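Local atomic coordinates of tyrocidine synthetase 3 (Brevibacillus brevis, PDB entry 2JGP), a protein that forms part of a non-ribosomal peptide synthetase that makes the antibiotic tyrocidine, pairing a peptidyl carrier domain with a condensation domain for peptide bond formation. Residues A[251-256]-A[367-371]; A[54-58]-A[83-87]; A[10-14]-A[402-406]. All coordinates share one frame; numbering follows the deposited sequence.

Contact 1 of 3, residues A[251-256]-A[367-371]; sequences IQYKDF and IVGMF
Ile367 meets the chain just ahead of helix 253-263 with both ends of its branched side chain. CD1, at the tip of the longer branch, presses on the carbonyl of Ile251, 3.2 Å from Ile251 O, and also reaches the methyl Ile251 CG2. The shorter branch takes a different partner: CG2 of Ile367 sits 3.8 Å from Tyr253 N, the first backbone nitrogen of the helix. At Val368 the link is polar and indirect. In one of its two modelled conformers, Gln252 OE1 accepts from a water that also donates to Val368 O, and from Tyr253 N on an in-plane lone pair, so this link is only partial. Gly369 lets the tyrosine ring come close, with Tyr253 CD1 3.7 Å from Gly369 CA. This loop leads into strand 373-379 of the condensation domain and lies against the HHxxxDG motif of that family: Asp226, the motif aspartate, accepts from Phe371 N, and Met370 packs on His222. With CG anti to the backbone N (chi1 -165°), Tyr253 sends its ring toward Gly369 and the Met370 carbonyl. That carbonyl lies at the edge of the Tyr253 ring and receives the phenol hydroxyl, Tyr253 OH to Met370 O being 2.7 Å; the donor is tilted 22° from the carbonyl plane. Finally, Phe371 joins two rings in an aromatic cluster. Tyr253 turns an edge to one face of Phe371, with planes at 67°, while Phe371 puts its own CE2 edge over a face of Phe256, 3.8 Å from Phe256 CG.

Contact 2 of 3, residues A[54-58]-A[83-87]; sequences EYQVD and GNVFS
An isolated antiparallel beta bridge ties the end of carrier-domain helix 41-55 to the linker leading on to the condensation domain. Val57 and Asn84 are the bridged pair, and one straight backbone bond runs from Asp58 N to Gly83 O, 2.9 Å and 169° at the hydrogen. The same carbonyl oxygen takes a CA-H...O contact from Val57 CA at 3.3 Å. Gln56 is the first residue to leave the helix, with positive phi, just before the bridged Val57. Its CB rests 3.8 Å from Val85 CG2, the two side chains crossing at about a right angle, and its amide oxygen goes on to the backbone N of Ala268. Val85 CG2 also packs on the carbonyl oxygen of Tyr55. Closing over Val85 leaves its own backbone N buried without a partner in the model. Phe86 approaches the helix end by its edge: CE1 is 3.3 Å from Tyr55 O, which lies near the ring plane. With CG anti to the carbonyl carbon (chi1 -72°) the ring lies toward the helix end, and CD1 touches Val57 CG2 at 4.1 Å. Beyond these two segments Phe86 meets Trp11 edge-to-face and makes a cation-pi contact with Arg14, both on helix 10-23. The linker's own fold helps to hold the Phe86 backbone: Asn84 OD1 accepts from Phe86 N at 2.8 Å, from above the amide plane, the signature of an Asx turn, overlaid on a type I beta turn from Asn84 to Ser87.

Contact 3 of 3, residues A[10-14]-A[402-406]; sequences VWEAR and YGHQD
Arg14 reaches across from the first helix of the carrier domain to Gly403 and Asp406 in segment 402-406, which helix 387-403 of the condensation domain leads into, an interdomain contact. By hydrogen bonds the guanidinium grips Gly403 O side-on with two nitrogens: NE gives the shorter bond, 2.8 Å from Arg14 NE to Gly403 O, and NH2 the longer, at 3.2 Å. Both come from the same face of the carbonyl plane, NH2 from well above it (61°) and NE less steeply; Gln272 NE2 donates to this oxygen as well. The chain is extended from CG to NE (chi2 171°), which carries the group this far. The charged interaction is a salt bridge, Arg14 NH2 to Asp406 OD2 at 2.9 Å. It uses the anti side of the carboxylate, whose plane is turned 52° from the guanidinium. Together, the two acceptors would fix the rotation of the arginine head. Van der Waals packing is slighter: Val10 CG2 stands 3.4 Å from Tyr402 O, and the same methyl lies over the centre of one guanidinium face. A water bridges the pair, accepting from Arg14 NH1 and donating to Asp406 OD2, its oxygen 2.9 Å from Asp406 OD2.

From the N terminus, the chain opens contact 3 at once with helix 10-23 and closes it only at 402-406, so the other two contacts both fall within that span. Contact 2 closes first, joining the end of helix 41-55 to the linker at 83-87 after helices 61-66 and 70-79. Contact 1 follows in series, wholly inside the condensation domain, where 251-256 and 367-371 bracket 110 residues. Contacts 2 and 3 touch: Glu54 OE1 lies 3.1 Å from His404 NE2, a probable hydrogen bond, and Val57 packs on Trp11. Carrier helices, linker and condensation domain thus meet there, while contact 1 stands apart, its centre about 20 Å from that of contact 2.

Contact 1 of 3, residues A[251-256]-A[367-371]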
loop_
_atom_site.group_PDB
_atom_site.type_symbol
_atom_site.label_atom_id
_atom_site.label_comp_id
_atom_site.label_asym_id
_atom_site.label_seq_id
_atom_site.Cartn_x
_atom_site.Cartn_y
_atom_site.Cartn_z
ATOM N N ILE A 251 6.508 19.018 2.956
ATOM C CA ILE A 251 5.265 18.875 2.226
ATOM C C ILE A 251 4.196 18.317 3.164
ATOM O O ILE A 251 4.483 17.465 4.008
ATOM C CB ILE A 251 5.469 17.932 1.002
ATOM C CG1 ILE A 251 6.538 18.495 0.049
ATOM C CG2 ILE A 251 4.180 17.715 0.250
ATOM C CD1 ILE A 251 6.166 19.823 -0.600
ATOM N N GLN A 252 2.967 18.814 3.009
ATOM C CA GLN A 252 1.851 18.341 3.835
ATOM C C GLN A 252 0.773 17.678 2.991
ATOM O O GLN A 252 0.802 17.731 1.764
ATOM C CB GLN A 252 1.275 19.481 4.680
ATOM C CG GLN A 252 1.882 19.563 6.084
ATOM C CD GLN A 252 1.367 18.479 7.021
ATOM O OE1 GLN A 252 0.525 17.647 6.641
ATOM N NE2 GLN A 252 1.877 18.475 8.255
ATOM N N TYR A 253 -0.173 17.012 3.652
ATOM C CA TYR A 253 -1.203 16.269 2.925
ATOM C C TYR A 253 -1.994 17.164 1.973
ATOM O O TYR A 253 -2.281 16.767 0.850
ATOM C CB TYR A 253 -2.167 15.534 3.866
ATOM C CG TYR A 253 -2.982 14.491 3.140
ATOM C CD1 TYR A 253 -2.450 13.238 2.874
ATOM C CD2 TYR A 253 -4.270 14.766 2.682
ATOM C CE1 TYR A 253 -3.170 12.281 2.189
ATOM C CE2 TYR A 253 -5.002 13.811 2.002
ATOM C CZ TYR A 253 -4.448 12.565 1.757
ATOM O OH TYR A 253 -5.167 11.602 1.088
ATOM N N LYS A 254 -2.328 18.378 2.400
ATOM C CA LYS A 254 -3.124 19.274 1.550
ATOM C C LYS A 254 -2.390 19.623 0.249
ATOM O O LYS A 254 -3.029 19.856 -0.775
ATOM C CB LYS A 254 -3.538 20.545 2.300
ATOM C CG LYS A 254 -2.420 21.513 2.658
ATOM C CD LYS A 254 -2.991 22.636 3.515
ATOM C CE LYS A 254 -2.020 23.787 3.677
ATOM N NZ LYS A 254 -0.816 23.404 4.453
ATOM N N ASP A 255 -1.057 19.636 0.297
ATOM C CA ASP A 255 -0.236 19.861 -0.896
ATOM C C ASP A 255 -0.436 18.714 -1.886
ATOM O O ASP A 255 -0.602 18.937 -3.093
ATOM C CB ASP A 255 1.253 19.973 -0.533
ATOM C CG ASP A 255 1.552 21.125 0.414
ATOM O OD1 ASP A 255 0.934 22.208 0.277
ATOM O OD2 ASP A 255 2.446 20.959 1.281
ATOM N N PHE A 256 -0.416 17.487 -1.370
ATOM C CA PHE A 256 -0.699 16.304 -2.177
ATOM C C PHE A 256 -2.114 16.354 -2.746
ATOM O O PHE A 256 -2.310 16.085 -3.927
ATOM C CB PHE A 256 -0.498 15.012 -1.356
ATOM C CG PHE A 256 -1.144 13.795 -1.964
ATOM C CD1 PHE A 256 -0.580 13.172 -3.075
ATOM C CD2 PHE A 256 -2.304 13.263 -1.424
ATOM C CE1 PHE A 256 -1.172 12.061 -3.636
ATOM C CE2 PHE A 256 -2.900 12.156 -1.976
ATOM C CZ PHE A 256 -2.341 11.547 -3.083
ATOM N N ILE A 367 4.769 11.895 5.743
ATOM C CA ILE A 367 3.506 12.587 5.967
ATOM C C ILE A 367 2.470 11.677 6.626
ATOM O O ILE A 367 2.296 10.526 6.238
ATOM C CB ILE A 367 2.925 13.132 4.641
ATOM C CG1 ILE A 367 3.919 14.088 3.965
ATOM C CG2 ILE A 367 1.588 13.836 4.880
ATOM C CD1 ILE A 367 3.393 14.717 2.692
ATOM N N VAL A 368 1.773 12.209 7.624
ATOM C CA VAL A 368 0.612 11.538 8.197
ATOM C C VAL A 368 -0.635 11.851 7.349
ATOM O O VAL A 368 -1.031 13.002 7.200
ATOM C CB VAL A 368 0.424 11.963 9.670
ATOM C CG1 VAL A 368 -0.860 11.387 10.257
ATOM C CG2 VAL A 368 1.656 11.541 10.492
ATOM N N GLY A 369 -1.239 10.817 6.778
ATOM C CA GLY A 369 -2.373 10.993 5.874
ATOM C C GLY A 369 -2.738 9.693 5.190
ATOM O O GLY A 369 -2.094 8.657 5.411
ATOM N N MET A 370 -3.764 9.759 4.354
ATOM C CA MET A 370 -4.291 8.593 3.665
ATOM C C MET A 370 -3.654 8.475 2.273
ATOM O O MET A 370 -4.074 9.160 1.334
ATOM C CB MET A 370 -5.814 8.715 3.551
ATOM C CG MET A 370 -6.473 7.633 2.727
ATOM S SD MET A 370 -6.010 5.985 3.270
ATOM C CE MET A 370 -6.717 5.013 1.942
ATOM N N PHE A 371 -2.647 7.613 2.148
ATOM C CA PHE A 371 -1.932 7.417 0.872
ATOM C C PHE A 371 -2.138 6.037 0.247
ATOM O O PHE A 371 -2.069 5.892 -0.982
ATOM C CB PHE A 371 -0.434 7.660 1.060
ATOM C CG PHE A 371 -0.079 9.101 1.306
ATOM C CD1 PHE A 371 0.192 9.558 2.592
ATOM C CD2 PHE A 371 -0.017 10.000 0.253
ATOM C CE1 PHE A 371 0.518 10.888 2.820
ATOM C CE2 PHE A 371 0.304 11.327 0.475
ATOM C CZ PHE A 371 0.575 11.771 1.766
HETATM O O HOH W 1 -0.341 15.332 8.348
#

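Contact 2 of 3, residues A[54-58]-A[83-87]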
loop_
_atom_site.group_PDB
_atom_site.type_symbol
_atom_site.label_atom_id
_atom_site.label_comp_id
_atom_site.label_asym_id
_atom_site.label_seq_id
_atom_site.Cartn_x
_atom_site.Cartn_y
_atom_site.Cartn_z
ATOM N N GLU A 54 3.778 10.399 -22.917
ATOM C CA GLU A 54 3.203 9.469 -21.946
ATOM C C GLU A 54 3.021 10.119 -20.572
ATOM O O GLU A 54 2.018 9.856 -19.900
ATOM C CB GLU A 54 4.057 8.202 -21.837
ATOM C CG GLU A 54 3.438 7.066 -20.993
ATOM C CD GLU A 54 2.164 6.470 -21.585
ATOM O OE1 GLU A 54 1.416 5.799 -20.837
ATOM O OE2 GLU A 54 1.911 6.658 -22.788
ATOM N N TYR A 55 3.967 10.972 -20.167
ATOM C CA TYR A 55 4.000 11.496 -18.787
ATOM C C TYR A 55 3.993 13.022 -18.646
ATOM O O TYR A 55 4.013 13.522 -17.525
ATOM C CB TYR A 55 5.208 10.913 -18.046
ATOM C CG TYR A 55 5.201 9.407 -18.046
ATOM C CD1 TYR A 55 6.108 8.679 -18.813
ATOM C CD2 TYR A 55 4.249 8.704 -17.312
ATOM C CE1 TYR A 55 6.084 7.284 -18.825
ATOM C CE2 TYR A 55 4.211 7.315 -17.319
ATOM C CZ TYR A 55 5.129 6.612 -18.074
ATOM O OH TYR A 55 5.074 5.241 -18.081
ATOM N N GLN A 56 3.950 13.757 -19.759
ATOM C CA GLN A 56 4.022 15.228 -19.724
ATOM C C GLN A 56 5.186 15.727 -18.871
ATOM O O GLN A 56 5.041 16.670 -18.088
ATOM C CB GLN A 56 2.711 15.833 -19.209
ATOM C CG GLN A 56 1.681 16.109 -20.274
ATOM C CD GLN A 56 0.512 16.888 -19.730
ATOM O OE1 GLN A 56 -0.034 16.550 -18.683
ATOM N NE2 GLN A 56 0.117 17.943 -20.437
ATOM N N VAL A 57 6.331 15.068 -19.003
ATOM C CA VAL A 57 7.548 15.504 -18.342
ATOM C C VAL A 57 8.523 15.894 -19.438
ATOM O O VAL A 57 8.795 15.105 -20.340
ATOM C CB VAL A 57 8.137 14.411 -17.442
ATOM C CG1 VAL A 57 9.477 14.854 -16.866
ATOM C CG2 VAL A 57 7.155 14.081 -16.315
ATOM N N ASP A 58 9.022 17.120 -19.362
ATOM C CA ASP A 58 9.883 17.676 -20.393
ATOM C C ASP A 58 11.331 17.608 -19.925
ATOM O O ASP A 58 11.746 18.369 -19.052
ATOM C CB ASP A 58 9.462 19.112 -20.692
ATOM C CG ASP A 58 8.031 19.205 -21.214
ATOM O OD1 ASP A 58 7.651 18.378 -22.073
ATOM O OD2 ASP A 58 7.285 20.104 -20.768
ATOM N N GLY A 83 8.512 21.773 -15.687
ATOM C CA GLY A 83 8.117 20.853 -16.759
ATOM C C GLY A 83 7.851 19.437 -16.277
ATOM O O GLY A 83 8.143 18.465 -16.984
ATOM N N ASN A 84 7.315 19.321 -15.062
ATOM C CA ASN A 84 6.993 18.035 -14.460
ATOM C C ASN A 84 5.621 18.146 -13.793
ATOM O O ASN A 84 5.490 18.714 -12.711
ATOM C CB ASN A 84 8.068 17.629 -13.442
ATOM C CG ASN A 84 7.763 16.302 -12.755
ATOM O OD1 ASN A 84 6.695 15.709 -12.943
ATOM N ND2 ASN A 84 8.708 15.830 -11.947
ATOM N N VAL A 85 4.595 17.608 -14.448
ATOM C CA VAL A 85 3.236 17.721 -13.929
ATOM C C VAL A 85 2.992 16.833 -12.705
ATOM O O VAL A 85 1.927 16.928 -12.098
ATOM C CB VAL A 85 2.166 17.396 -15.007
ATOM C CG1 VAL A 85 2.272 18.374 -16.181
ATOM C CG2 VAL A 85 2.292 15.959 -15.472
ATOM N N PHE A 86 3.957 15.971 -12.365
ATOM C CA PHE A 86 3.881 15.101 -11.177
ATOM C C PHE A 86 4.469 15.735 -9.916
ATOM O O PHE A 86 4.398 15.150 -8.837
ATOM C CB PHE A 86 4.615 13.776 -11.437
ATOM C CG PHE A 86 3.903 12.870 -12.380
ATOM C CD1 PHE A 86 4.084 12.989 -13.753
ATOM C CD2 PHE A 86 3.049 11.889 -11.903
ATOM C CE1 PHE A 86 3.427 12.149 -14.621
ATOM C CE2 PHE A 86 2.385 11.043 -12.778
ATOM C CZ PHE A 86 2.573 11.174 -14.135
ATOM N N SER A 87 5.054 16.917 -10.053
ATOM C CA SER A 87 5.726 17.580 -8.942
ATOM C C SER A 87 4.727 18.108 -7.913
ATOM O O SER A 87 3.757 18.775 -8.268
ATOM C CB SER A 87 6.578 18.734 -9.470
ATOM O OG SER A 87 7.095 19.515 -8.412
#

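Contact 3 of 3, residues A[10-14]-A[402-406]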
loop_
_atom_site.group_PDB
_atom_site.type_symbol
_atom_site.label_atom_id
_atom_site.label_comp_id
_atom_site.label_asym_id
_atom_site.label_seq_id
_atom_site.Cartn_x
_atom_site.Cartn_y
_atom_site.Cartn_z
ATOM N N VAL A 10 9.365 4.699 -9.115
ATOM C CA VAL A 10 8.411 4.918 -10.200
ATOM C C VAL A 10 9.083 5.516 -11.445
ATOM O O VAL A 10 8.806 5.075 -12.550
ATOM C CB VAL A 10 7.189 5.777 -9.726
ATOM C CG1 VAL A 10 7.635 7.180 -9.302
ATOM C CG2 VAL A 10 6.134 5.853 -10.806
ATOM N N TRP A 11 9.977 6.490 -11.277
ATOM C CA TRP A 11 10.615 7.112 -12.440
ATOM C C TRP A 11 11.647 6.196 -13.094
ATOM O O TRP A 11 11.818 6.242 -14.298
ATOM C CB TRP A 11 11.199 8.495 -12.110
ATOM C CG TRP A 11 10.115 9.517 -11.979
ATOM C CD1 TRP A 11 9.733 10.168 -10.841
ATOM C CD2 TRP A 11 9.228 9.962 -13.013
ATOM N NE1 TRP A 11 8.675 11.010 -11.107
ATOM C CE2 TRP A 11 8.343 10.900 -12.432
ATOM C CE3 TRP A 11 9.094 9.664 -14.376
ATOM C CZ2 TRP A 11 7.354 11.544 -13.165
ATOM C CZ3 TRP A 11 8.110 10.305 -15.103
ATOM C CH2 TRP A 11 7.253 11.239 -14.498
ATOM N N GLU A 12 12.320 5.353 -12.311
ATOM C CA GLU A 12 13.213 4.349 -12.900
ATOM C C GLU A 12 12.419 3.357 -13.752
ATOM O O GLU A 12 12.840 3.002 -14.862
ATOM C CB GLU A 12 14.025 3.630 -11.824
ATOM C CG GLU A 12 15.170 4.471 -11.283
ATOM C CD GLU A 12 16.064 3.721 -10.323
ATOM O OE1 GLU A 12 17.019 4.349 -9.802
ATOM O OE2 GLU A 12 15.833 2.509 -10.095
ATOM N N ALA A 13 11.252 2.946 -13.252
ATOM C CA ALA A 13 10.365 2.045 -13.994
ATOM C C ALA A 13 9.847 2.693 -15.280
ATOM O O ALA A 13 9.922 2.097 -16.345
ATOM C CB ALA A 13 9.197 1.608 -13.117
ATOM N N ARG A 14 9.339 3.920 -15.175
ATOM C CA ARG A 14 8.793 4.629 -16.329
ATOM C C ARG A 14 9.844 4.836 -17.416
ATOM O O ARG A 14 9.606 4.562 -18.586
ATOM C CB ARG A 14 8.213 5.983 -15.902
ATOM C CG ARG A 14 6.925 5.860 -15.112
ATOM C CD ARG A 14 6.490 7.179 -14.517
ATOM N NE ARG A 14 5.163 7.048 -13.921
ATOM C CZ ARG A 14 4.670 7.854 -12.984
ATOM N NH1 ARG A 14 5.374 8.881 -12.524
ATOM N NH2 ARG A 14 3.459 7.627 -12.502
ATOM N N TYR A 402 2.981 0.001 -11.573
ATOM C CA TYR A 402 3.663 1.025 -10.779
ATOM C C TYR A 402 3.884 2.307 -11.591
ATOM O O TYR A 402 3.752 3.409 -11.056
ATOM C CB TYR A 402 5.006 0.521 -10.241
ATOM C CG TYR A 402 4.930 -0.723 -9.372
ATOM C CD1 TYR A 402 5.990 -1.624 -9.337
ATOM C CD2 TYR A 402 3.802 -1.013 -8.608
ATOM C CE1 TYR A 402 5.935 -2.777 -8.555
ATOM C CE2 TYR A 402 3.743 -2.165 -7.819
ATOM C CZ TYR A 402 4.812 -3.035 -7.802
ATOM O OH TYR A 402 4.762 -4.179 -7.038
ATOM N N GLY A 403 4.193 2.154 -12.876
ATOM C CA GLY A 403 4.343 3.298 -13.777
ATOM C C GLY A 403 3.046 4.060 -14.025
ATOM O O GLY A 403 3.068 5.203 -14.479
ATOM N N HIS A 404 1.915 3.421 -13.744
ATOM C CA HIS A 404 0.615 4.049 -13.927
ATOM C C HIS A 404 -0.195 4.063 -12.640
ATOM O O HIS A 404 -1.421 4.006 -12.671
ATOM C CB HIS A 404 -0.128 3.357 -15.058
ATOM C CG HIS A 404 0.581 3.472 -16.369
ATOM N ND1 HIS A 404 1.594 2.615 -16.740
ATOM C CD2 HIS A 404 0.467 4.378 -17.367
ATOM C CE1 HIS A 404 2.054 2.973 -17.927
ATOM N NE2 HIS A 404 1.387 4.042 -18.325
ATOM N N GLN A 405 0.501 4.202 -11.512
ATOM C CA GLN A 405 -0.134 4.168 -10.194
ATOM C C GLN A 405 -0.877 5.452 -9.810
ATOM O O GLN A 405 -1.627 5.470 -8.822
ATOM C CB GLN A 405 0.906 3.840 -9.115
ATOM C CG GLN A 405 1.845 4.982 -8.763
ATOM C CD GLN A 405 2.794 4.609 -7.655
ATOM O OE1 GLN A 405 2.539 4.884 -6.480
ATOM N NE2 GLN A 405 3.880 3.949 -8.014
ATOM N N ASP A 406 -0.689 6.524 -10.575
ATOM C CA ASP A 406 -1.313 7.806 -10.241
ATOM C C ASP A 406 -2.701 7.948 -10.867
ATOM O O ASP A 406 -3.061 8.994 -11.422
ATOM C CB ASP A 406 -0.387 8.958 -10.622
ATOM C CG ASP A 406 0.885 8.963 -9.795
ATOM O OD1 ASP A 406 0.787 9.029 -8.555
ATOM O OD2 ASP A 406 1.978 8.888 -10.375
HETATM O O HOH W 2 4.639 9.867 -9.602
#